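Local coordinates for sulfotransferase (Alicyclobacillus acidocaldarius subsp. acidocaldarius, PDB 3RNL), which probably transfers sulfo groups to acceptor molecules, as a sulfotransferase with a P-loop-type fold, and binds magnesium in the crystal, at residues 10-15 with 86-91; 28-33 with 210-215; 35-40 with 75-80; 111-116 with 200-205. All coordinates share one frame; numbering follows the deposited sequence. Where two conformers were deposited one is given.

Contact 1 (10-15 with 86-91); sequences NFFIVG and VGEASV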
# COMPACT_ATOMS: atom_id res chain seq x y z
N ASN A 10 7.83 0.14 14.91
CA ASN A 10 8.78 1.08 14.34
C ASN A 10 8.88 1.19 12.81
O ASN A 10 9.78 1.87 12.30
CB ASN A 10 10.13 0.98 15.01
CG ASN A 10 10.71 -0.40 14.90
OD1 ASN A 10 10.34 -1.16 14.02
ND2 ASN A 10 11.61 -0.75 15.82
N PHE A 11 8.06 0.43 12.09
CA PHE A 11 7.97 0.62 10.64
C PHE A 11 6.56 0.30 10.17
O PHE A 11 5.79 -0.37 10.88
CB PHE A 11 9.05 -0.18 9.88
CG PHE A 11 8.78 -1.67 9.75
CD1 PHE A 11 8.18 -2.19 8.61
CD2 PHE A 11 9.21 -2.55 10.75
CE1 PHE A 11 7.95 -3.58 8.48
CE2 PHE A 11 9.00 -3.93 10.62
CZ PHE A 11 8.37 -4.45 9.48
N PHE A 12 6.20 0.83 9.00
CA PHE A 12 4.87 0.59 8.46
C PHE A 12 4.99 0.30 7.00
O PHE A 12 5.79 0.92 6.30
CB PHE A 12 3.99 1.84 8.65
CG PHE A 12 3.81 2.23 10.09
CD1 PHE A 12 2.82 1.65 10.85
CD2 PHE A 12 4.63 3.18 10.67
CE1 PHE A 12 2.66 2.00 12.18
CE2 PHE A 12 4.47 3.54 12.01
CZ PHE A 12 3.48 2.94 12.76
N ILE A 13 4.19 -0.66 6.53
CA ILE A 13 4.07 -0.93 5.10
C ILE A 13 2.77 -0.25 4.70
O ILE A 13 1.70 -0.63 5.17
CB ILE A 13 4.01 -2.44 4.84
CG1 ILE A 13 5.34 -3.09 5.26
CG2 ILE A 13 3.71 -2.72 3.36
CD1 ILE A 13 5.31 -4.64 5.28
N VAL A 14 2.89 0.82 3.92
CA VAL A 14 1.73 1.71 3.75
C VAL A 14 0.92 1.56 2.48
O VAL A 14 -0.08 2.26 2.29
CB VAL A 14 2.14 3.18 3.94
CG1 VAL A 14 2.77 3.37 5.32
CG2 VAL A 14 3.12 3.61 2.83
N GLY A 15 1.35 0.70 1.56
CA GLY A 15 0.64 0.59 0.29
C GLY A 15 1.68 0.39 -0.79
O GLY A 15 2.86 0.20 -0.47
N VAL A 86 9.55 -3.91 14.18
CA VAL A 86 8.17 -4.26 14.46
C VAL A 86 7.29 -3.44 13.54
O VAL A 86 7.32 -2.21 13.56
CB VAL A 86 7.80 -3.96 15.95
CG1 VAL A 86 6.31 -4.25 16.22
CG2 VAL A 86 8.66 -4.79 16.90
N GLY A 87 6.41 -4.09 12.78
CA GLY A 87 5.75 -3.32 11.74
C GLY A 87 4.30 -3.67 11.57
O GLY A 87 3.79 -4.59 12.19
N GLU A 88 3.60 -2.84 10.81
CA GLU A 88 2.17 -3.01 10.63
C GLU A 88 1.84 -2.59 9.22
O GLU A 88 2.43 -1.63 8.71
CB GLU A 88 1.40 -2.14 11.64
CG GLU A 88 -0.11 -2.40 11.66
CD GLU A 88 -0.89 -1.28 10.98
OE1 GLU A 88 -1.65 -1.57 10.02
OE2 GLU A 88 -0.74 -0.10 11.40
N ALA A 89 0.92 -3.31 8.58
CA ALA A 89 0.62 -3.09 7.16
C ALA A 89 -0.85 -2.79 6.89
O ALA A 89 -1.70 -3.64 7.14
CB ALA A 89 1.01 -4.34 6.36
N SER A 90 -1.12 -1.61 6.35
CA SER A 90 -2.47 -1.26 5.86
C SER A 90 -2.31 -0.54 4.53
O SER A 90 -1.64 0.49 4.48
CB SER A 90 -3.17 -0.33 6.87
OG SER A 90 -3.43 -0.99 8.09
N VAL A 91 -2.92 -1.06 3.47
CA VAL A 91 -2.58 -0.61 2.12
C VAL A 91 -3.12 0.77 1.72
O VAL A 91 -2.64 1.33 0.73
CB VAL A 91 -2.98 -1.64 1.06
CG1 VAL A 91 -2.21 -2.94 1.30
CG2 VAL A 91 -4.48 -1.85 1.07

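Contact 2 (28-33 with 210-215); sequences LSQHPD and TDFVPD. With MG (magnesium ion), chain B.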
# COMPACT_ATOMS: atom_id res chain seq x y z
N LEU A 28 8.98 -10.74 5.02
CA LEU A 28 9.67 -10.04 6.11
C LEU A 28 9.35 -10.67 7.46
O LEU A 28 10.23 -10.76 8.33
CB LEU A 28 9.29 -8.56 6.13
CG LEU A 28 9.89 -7.76 4.97
CD1 LEU A 28 9.31 -6.36 4.94
CD2 LEU A 28 11.41 -7.71 5.05
N SER A 29 8.11 -11.11 7.63
CA SER A 29 7.66 -11.71 8.88
C SER A 29 8.49 -12.93 9.23
O SER A 29 8.65 -13.26 10.40
CB SER A 29 6.19 -12.11 8.81
OG SER A 29 5.36 -10.99 8.63
N GLN A 30 9.01 -13.61 8.22
CA GLN A 30 9.80 -14.82 8.44
C GLN A 30 11.15 -14.53 9.11
O GLN A 30 11.77 -15.43 9.68
CB GLN A 30 10.06 -15.56 7.14
CG GLN A 30 8.81 -16.05 6.43
CD GLN A 30 9.15 -16.63 5.07
OE1 GLN A 30 10.31 -16.91 4.79
NE2 GLN A 30 8.14 -16.79 4.23
N HIS A 31 11.63 -13.29 9.00
CA HIS A 31 12.93 -12.93 9.56
C HIS A 31 12.87 -13.01 11.09
O HIS A 31 11.92 -12.54 11.70
CB HIS A 31 13.30 -11.51 9.11
CG HIS A 31 14.74 -11.13 9.35
ND1 HIS A 31 15.28 -11.02 10.62
CD2 HIS A 31 15.73 -10.80 8.49
CE1 HIS A 31 16.55 -10.65 10.52
NE2 HIS A 31 16.84 -10.50 9.24
N PRO A 32 13.89 -13.61 11.73
CA PRO A 32 13.80 -13.76 13.19
C PRO A 32 13.82 -12.43 13.96
O PRO A 32 13.38 -12.41 15.11
CB PRO A 32 15.04 -14.61 13.53
CG PRO A 32 15.98 -14.41 12.38
CD PRO A 32 15.10 -14.23 11.16
N ASP A 33 14.34 -11.37 13.35
CA ASP A 33 14.42 -10.04 13.97
C ASP A 33 13.27 -9.09 13.58
O ASP A 33 13.34 -7.91 13.87
CB ASP A 33 15.78 -9.40 13.70
CG ASP A 33 16.30 -8.61 14.89
OD1 ASP A 33 15.68 -8.64 15.98
OD2 ASP A 33 17.35 -7.96 14.72
N THR A 210 21.11 -8.91 7.09
CA THR A 210 20.86 -9.23 5.69
C THR A 210 21.20 -10.68 5.38
O THR A 210 21.04 -11.12 4.24
CB THR A 210 21.66 -8.33 4.73
OG1 THR A 210 23.05 -8.40 5.08
CG2 THR A 210 21.16 -6.88 4.81
N ASP A 211 21.63 -11.47 6.36
CA ASP A 211 21.92 -12.82 5.95
C ASP A 211 20.64 -13.53 6.36
O ASP A 211 20.53 -14.13 7.43
CB ASP A 211 23.09 -13.31 6.79
CG ASP A 211 23.47 -14.76 6.53
OD1 ASP A 211 23.29 -15.24 5.40
OD2 ASP A 211 23.96 -15.41 7.48
N PHE A 212 19.74 -13.58 5.39
CA PHE A 212 18.43 -14.15 5.56
C PHE A 212 17.99 -14.54 4.17
O PHE A 212 18.18 -13.76 3.24
CB PHE A 212 17.51 -13.07 6.15
CG PHE A 212 16.04 -13.39 6.08
CD1 PHE A 212 15.53 -14.50 6.73
CD2 PHE A 212 15.16 -12.56 5.39
CE1 PHE A 212 14.17 -14.79 6.67
CE2 PHE A 212 13.81 -12.84 5.32
CZ PHE A 212 13.31 -13.96 5.96
N VAL A 213 17.38 -15.70 4.02
CA VAL A 213 16.69 -16.03 2.79
C VAL A 213 15.23 -16.34 3.08
O VAL A 213 14.95 -17.35 3.73
CB VAL A 213 17.33 -17.23 2.07
CG1 VAL A 213 16.59 -17.51 0.77
CG2 VAL A 213 18.79 -16.94 1.79
N PRO A 214 14.30 -15.52 2.58
CA PRO A 214 12.91 -15.89 2.84
C PRO A 214 12.54 -17.14 2.05
O PRO A 214 13.14 -17.43 1.01
CB PRO A 214 12.13 -14.69 2.32
CG PRO A 214 13.00 -14.11 1.26
CD PRO A 214 14.41 -14.29 1.77
N ASP A 215 11.52 -17.85 2.53
CA ASP A 215 10.98 -18.99 1.80
C ASP A 215 9.87 -18.44 0.92
O ASP A 215 8.84 -17.96 1.40
CB ASP A 215 10.43 -20.01 2.79
CG ASP A 215 9.63 -21.11 2.12
OD1 ASP A 215 9.58 -21.15 0.87
OD2 ASP A 215 9.06 -21.93 2.86
MG MG B . 9.83 -12.86 12.46
O HOH W 1 13.37 -18.17 5.75
O HOH W 2 10.40 -15.34 12.45
O HOH W 3 10.46 -13.22 14.90
O HOH W 4 7.55 -13.45 13.55

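Contact 3 (35-40 with 75-80); sequences YIPPKK and RLFDGV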
# COMPACT_ATOMS: atom_id res chain seq x y z
N TYR A 35 8.97 -8.53 13.51
CA TYR A 35 7.63 -8.98 13.88
C TYR A 35 6.57 -8.14 13.19
O TYR A 35 6.64 -6.92 13.23
CB TYR A 35 7.38 -8.89 15.39
CG TYR A 35 6.01 -9.42 15.76
CD1 TYR A 35 5.82 -10.78 15.97
CD2 TYR A 35 4.91 -8.57 15.85
CE1 TYR A 35 4.57 -11.29 16.28
CE2 TYR A 35 3.65 -9.08 16.17
CZ TYR A 35 3.49 -10.44 16.38
OH TYR A 35 2.26 -10.96 16.67
N ILE A 36 5.69 -8.79 12.45
CA ILE A 36 4.48 -8.18 11.90
C ILE A 36 3.24 -8.93 12.39
O ILE A 36 3.19 -10.15 12.24
CB ILE A 36 4.51 -8.11 10.37
CG1 ILE A 36 5.74 -7.32 9.91
CG2 ILE A 36 3.23 -7.44 9.87
CD1 ILE A 36 5.93 -7.38 8.41
N PRO A 37 2.29 -8.25 13.05
CA PRO A 37 1.13 -9.00 13.55
C PRO A 37 0.30 -9.61 12.43
O PRO A 37 0.35 -9.15 11.30
CB PRO A 37 0.31 -7.93 14.29
CG PRO A 37 0.75 -6.63 13.75
CD PRO A 37 2.19 -6.81 13.34
N PRO A 38 -0.46 -10.68 12.75
CA PRO A 38 -1.31 -11.32 11.73
C PRO A 38 -2.43 -10.41 11.21
O PRO A 38 -3.05 -10.72 10.20
CB PRO A 38 -1.83 -12.59 12.44
CG PRO A 38 -1.64 -12.34 13.91
CD PRO A 38 -0.46 -11.40 14.03
N LYS A 39 -2.69 -9.31 11.91
CA LYS A 39 -3.72 -8.36 11.49
C LYS A 39 -3.23 -7.43 10.39
O LYS A 39 -2.26 -6.71 10.59
CB LYS A 39 -4.17 -7.53 12.70
CG LYS A 39 -5.16 -6.42 12.37
CD LYS A 39 -6.47 -6.99 11.91
CE LYS A 39 -7.44 -5.87 11.60
NZ LYS A 39 -8.78 -6.44 11.27
N LYS A 40 -3.93 -7.44 9.26
CA LYS A 40 -3.65 -6.50 8.18
C LYS A 40 -4.85 -5.56 8.04
O LYS A 40 -5.98 -5.91 8.44
CB LYS A 40 -3.47 -7.23 6.85
CG LYS A 40 -2.73 -8.56 6.96
CD LYS A 40 -1.33 -8.37 7.54
CE LYS A 40 -0.57 -9.70 7.60
NZ LYS A 40 0.62 -9.62 8.48
N ARG A 75 -2.60 -3.48 21.32
CA ARG A 75 -2.65 -4.92 21.60
C ARG A 75 -2.26 -5.79 20.40
O ARG A 75 -1.97 -6.97 20.57
CB ARG A 75 -4.02 -5.35 22.17
CG ARG A 75 -4.25 -4.89 23.62
CD ARG A 75 -5.49 -5.55 24.25
NE ARG A 75 -6.70 -5.37 23.45
CZ ARG A 75 -7.58 -4.38 23.62
NH1 ARG A 75 -7.40 -3.47 24.57
NH2 ARG A 75 -8.65 -4.32 22.83
N LEU A 76 -2.24 -5.21 19.21
CA LEU A 76 -1.78 -5.97 18.03
C LEU A 76 -0.35 -6.44 18.21
O LEU A 76 0.10 -7.38 17.55
CB LEU A 76 -1.83 -5.09 16.78
CG LEU A 76 -3.23 -4.74 16.31
CD1 LEU A 76 -3.14 -3.97 14.98
CD2 LEU A 76 -4.10 -6.00 16.16
N PHE A 77 0.39 -5.72 19.05
CA PHE A 77 1.82 -5.98 19.21
C PHE A 77 2.16 -6.87 20.39
O PHE A 77 3.33 -7.06 20.73
CB PHE A 77 2.59 -4.65 19.17
CG PHE A 77 2.23 -3.84 17.97
CD1 PHE A 77 2.77 -4.15 16.72
CD2 PHE A 77 1.27 -2.84 18.04
CE1 PHE A 77 2.41 -3.45 15.59
CE2 PHE A 77 0.90 -2.13 16.91
CZ PHE A 77 1.47 -2.43 15.68
N ASP A 78 1.13 -7.40 21.04
CA ASP A 78 1.34 -8.25 22.21
C ASP A 78 2.25 -9.46 21.93
O ASP A 78 2.92 -9.96 22.83
CB ASP A 78 0.01 -8.73 22.79
CG ASP A 78 -0.70 -7.65 23.60
OD1 ASP A 78 -0.07 -6.61 23.90
OD2 ASP A 78 -1.88 -7.85 23.95
N GLY A 79 2.29 -9.91 20.68
CA GLY A 79 3.08 -11.08 20.32
C GLY A 79 4.56 -10.82 20.07
O GLY A 79 5.32 -11.77 19.86
N VAL A 80 4.97 -9.56 20.08
CA VAL A 80 6.39 -9.24 19.93
C VAL A 80 7.19 -9.85 21.07
O VAL A 80 6.80 -9.74 22.24
CB VAL A 80 6.63 -7.71 19.98
CG1 VAL A 80 8.13 -7.41 20.06
CG2 VAL A 80 6.00 -7.02 18.77
O HOH W 5 0.68 -9.78 18.22

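Contact 4 (111-116 with 200-205); sequences KILIML and RDCCAF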
# COMPACT_ATOMS: atom_id res chain seq x y z
N LYS A 111 10.11 3.94 10.19
CA LYS A 111 10.50 3.78 8.79
C LYS A 111 9.30 3.35 7.97
O LYS A 111 8.39 2.70 8.47
CB LYS A 111 11.62 2.75 8.66
CG LYS A 111 12.92 3.22 9.31
CD LYS A 111 13.97 2.10 9.34
CE LYS A 111 15.15 2.54 10.23
NZ LYS A 111 16.19 1.49 10.43
N ILE A 112 9.28 3.76 6.71
CA ILE A 112 8.11 3.59 5.86
C ILE A 112 8.51 2.78 4.63
O ILE A 112 9.47 3.15 3.95
CB ILE A 112 7.62 4.96 5.37
CG1 ILE A 112 7.39 5.92 6.54
CG2 ILE A 112 6.37 4.79 4.48
CD1 ILE A 112 6.25 5.51 7.47
N LEU A 113 7.78 1.69 4.37
CA LEU A 113 7.94 0.93 3.12
C LEU A 113 6.76 1.16 2.21
O LEU A 113 5.61 1.01 2.62
CB LEU A 113 8.03 -0.58 3.42
CG LEU A 113 9.35 -1.01 4.06
CD1 LEU A 113 9.27 -2.45 4.58
CD2 LEU A 113 10.48 -0.88 3.05
N ILE A 114 7.05 1.52 0.96
CA ILE A 114 6.00 1.77 -0.04
C ILE A 114 6.32 0.89 -1.22
O ILE A 114 7.47 0.87 -1.66
CB ILE A 114 6.08 3.24 -0.53
CG1 ILE A 114 5.81 4.20 0.63
CG2 ILE A 114 5.10 3.47 -1.70
CD1 ILE A 114 6.07 5.67 0.29
N MSE A 115 5.33 0.16 -1.74
CA MSE A 115 5.56 -0.60 -2.98
C MSE A 115 4.61 -0.09 -4.05
O MSE A 115 3.42 0.06 -3.80
CB MSE A 115 5.37 -2.11 -2.78
CG MSE A 115 5.63 -2.91 -4.07
SE MSE A 115 6.21 -4.74 -3.74
CE MSE A 115 5.42 -5.00 -2.00
N LEU A 116 5.15 0.21 -5.23
CA LEU A 116 4.35 0.78 -6.31
C LEU A 116 4.39 -0.11 -7.53
O LEU A 116 5.41 -0.72 -7.83
CB LEU A 116 4.88 2.17 -6.69
CG LEU A 116 5.01 3.18 -5.56
CD1 LEU A 116 5.66 4.48 -6.07
CD2 LEU A 116 3.65 3.49 -4.94
N ARG A 200 16.03 -8.65 1.12
CA ARG A 200 17.30 -8.34 1.77
C ARG A 200 17.58 -6.83 1.82
O ARG A 200 18.14 -6.34 2.80
CB ARG A 200 18.45 -9.07 1.09
CG ARG A 200 18.46 -10.55 1.40
CD ARG A 200 19.45 -11.27 0.50
NE ARG A 200 19.78 -12.59 1.02
CZ ARG A 200 20.59 -13.44 0.40
NH1 ARG A 200 21.13 -13.12 -0.77
NH2 ARG A 200 20.86 -14.62 0.94
N ASP A 201 17.22 -6.12 0.76
CA ASP A 201 17.33 -4.65 0.75
C ASP A 201 16.48 -4.05 1.87
O ASP A 201 16.89 -3.10 2.54
CB ASP A 201 16.87 -4.06 -0.59
CG ASP A 201 17.78 -4.41 -1.76
OD1 ASP A 201 18.93 -4.84 -1.54
OD2 ASP A 201 17.32 -4.25 -2.92
N CYS A 202 15.28 -4.60 2.06
CA CYS A 202 14.41 -4.10 3.14
C CYS A 202 15.03 -4.39 4.50
O CYS A 202 14.91 -3.58 5.42
CB CYS A 202 13.01 -4.71 3.08
SG CYS A 202 12.06 -4.17 1.66
N CYS A 203 15.67 -5.54 4.64
CA CYS A 203 16.36 -5.82 5.89
C CYS A 203 17.44 -4.78 6.19
O CYS A 203 17.56 -4.30 7.32
CB CYS A 203 17.00 -7.22 5.85
SG CYS A 203 15.75 -8.55 5.77
N ALA A 204 18.23 -4.44 5.19
CA ALA A 204 19.26 -3.40 5.36
C ALA A 204 18.62 -2.06 5.78
O ALA A 204 19.10 -1.38 6.69
CB ALA A 204 20.05 -3.24 4.07
N PHE A 205 17.54 -1.70 5.10
CA PHE A 205 16.79 -0.48 5.43
C PHE A 205 16.30 -0.49 6.89
O PHE A 205 16.42 0.52 7.61
CB PHE A 205 15.61 -0.35 4.47
CG PHE A 205 14.67 0.80 4.77
CD1 PHE A 205 15.13 2.11 4.74
CD2 PHE A 205 13.33 0.56 5.05
CE1 PHE A 205 14.24 3.18 4.99
CE2 PHE A 205 12.44 1.63 5.29
CZ PHE A 205 12.91 2.93 5.27
O HOH W 6 17.37 2.89 8.22

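Contact 1 (10-15 with 86-91)
Strand 11-13 and strand 86-89 run side by side in parallel, with axes 4.6 Å apart at closest approach and a 26° angle between them. Past F12 the parallel pairing continues: I13 N donates to E88 O at 3.0 Å, and S90 N donates to I13 O. At the other end V86 O takes two donors, N10 N at 2.8 Å and F11 N. The N10 side chain replies: its OD1 accepts V86 N at 2.9 Å in a nearly straight bond. F11 has CG between the backbone N and the carbonyl carbon (chi1 77°), which swings the ring over strand 86-89. G87 CA lies 3.5 Å from the F11 ring centroid, a CH-pi contact over the face. A CB on G87 would run into F11 CZ. With an alanine in place of this phenylalanine, G87 CA would probably lose its CH-pi partner and a gap would open over strand 86-89. On the same face of the sheet as F11, I13 CB meets A89 CB at 3.9 Å. On the other face, the F12 ring and the E88 carboxylate pass at a slant, their planes 78° apart, with F12 CD1 near E88 OE2. E88 OE1 accepts S90 OG at 2.7 Å, and OE2 is taken by Y73 and Y93. The pair lies inside the parallel sheet: strand 111-116 flanks 11-13, helix 21-29 packs on I13 and A89, and helix 99-106 packs on F12.

Contact 2 (28-33 with 210-215)
Beside the magnesium site, Q30 and H31 lean on F212, P214 and D215 of the loop after helix 195-206. The metal is held by backbone oxygens, S29 O at 2.4 Å and H31 O at 2.2 Å, with I34 O and three waters completing six ligands. Q30 points to the other segment, and H31 lies alongside F212. The Q30 amide grips the backbone of D215 at two points. OE1 accepts D215 N at 2.7 Å in the carbonyl plane, on a lone pair, and NE2 donates to D215 O at 3.1 Å within the amide plane. Both bonds are almost straight, so the amide is fixed against a flip. The F212 ring packs against Q30 and H31. H31 CB sits over one face of its ring, 4.0 Å from the centroid, while Q30 CB comes to the ring edge. The H31 and F212 rings lie oblique, planes 53° apart. H31 is held at both nitrogens: ND1 accepts D33 N at 2.9 Å in the ring plane, and NE2 pairs with S209 O. The arrangement is a metal site built from main-chain carbonyls near the C-terminal end of a helix, here helix 21-29, with the flanking side chains packed on a neighbouring loop.

Contact 3 (35-40 with 75-80)
Y35 lies across the turn at 77-80, with no direct hydrogen bond between the segments. CG stands anti to the backbone N (chi1 -178°), which sends the ring over G79 and V80. At the base, Y35 CB is 4.1 Å from V80 CG2. The same methyl presses on the ring, where Y35 CD2 comes to 3.5 Å from V80 CG2. V80 N lies over the centre of one ring face, and G79 C sits over the rim of that face. On the other branch of the ring, Y35 CE1 is 3.7 Å from G79 O. CZ passes G79 C and CA. At the tip, Y35 OH meets a water at 2.5 Å. That water donates to L76 O at 2.6 Å and accepts from G79 N at 2.9 Å, so one water ties the phenol to both turns of the other segment. A CB on G79 would clash with Y35 OH, so glycine lets the phenol lie this close. The segment 75-80 is folded as two overlapping type I turns, R75 to D78 and F77 to V80. Beyond Y35, P37 CB touches L76 O at 3.3 Å, and P37 CG packs on F77 CE1. K39 CB lies 3.8 Å from L76 CD2, while its amine turns away to Y65 O. The contact joins the edge strand 34-35 and the loop after it to the end of helix 70-75. F77 and V80 rest on V86 of strand 85-89, and I36 leans on helix 21-29.

Contact 4 (111-116 with 200-205)
K111 holds CG beside its backbone N (chi1 -66°) and then stays extended, while F205 sets CG anti to its own N (chi1 175°); these torsions slide lysine chain and ring past each other. The setting is one outer layer of the alpha-beta-alpha sandwich: helix 195-206 lies on strand 111-116, with axes 10.6 Å apart and running at 159° to each other. The F205 ring lies between helix and strand. K111 CB is 3.6 Å from F205 CZ, and K111 CD lies over the centre of the ring face. The ammonium is too far from the ring for more than a weak cation-pi attraction. I112 O approaches the ring obliquely, 3.6 Å from F205 CE2. L113 CD2 packs against F205 CD2 at 3.8 Å and against C202 SG at 3.9 Å. L28 of helix 21-29 reaches both L113 and C202, and I186 of strand 183-187 also touches C202. Replacing the lysine by an alanine is likely to uncover the ring face of F205 and leave F205 O with a water but no charged donor. That carbonyl stands near the C-terminal end of the helix, where the helix dipole would be expected to favour a cation. K111 NZ donates to F205 O at 3.0 Å, in the carbonyl plane and on a lone pair, and a water also donates to F205 O at 2.6 Å.

Overall arrangement
Contacts 1 and 4 share the parallel sheet, their centres 10 Å apart. Strands 11-13 and 111-116 are neighbours in it, joined by probable hydrogen bonds, L113 N to F12 O (2.9 Å) and M115 N to G15 O (2.8 Å). Contact 3 extends the same sheet on the other side, where G87 N lies 2.9 Å from Y35 O, a probable hydrogen bond. Contact 2 meets contact 4 through R200 NE and F212 O, and H31 packs on C203. It holds two of the three residues that bind magnesium. The Y35 side chain of contact 3 is about 6 Å from that ion, and F11 of contact 1 about 9 Å. Contacts 3 and 4 do not touch.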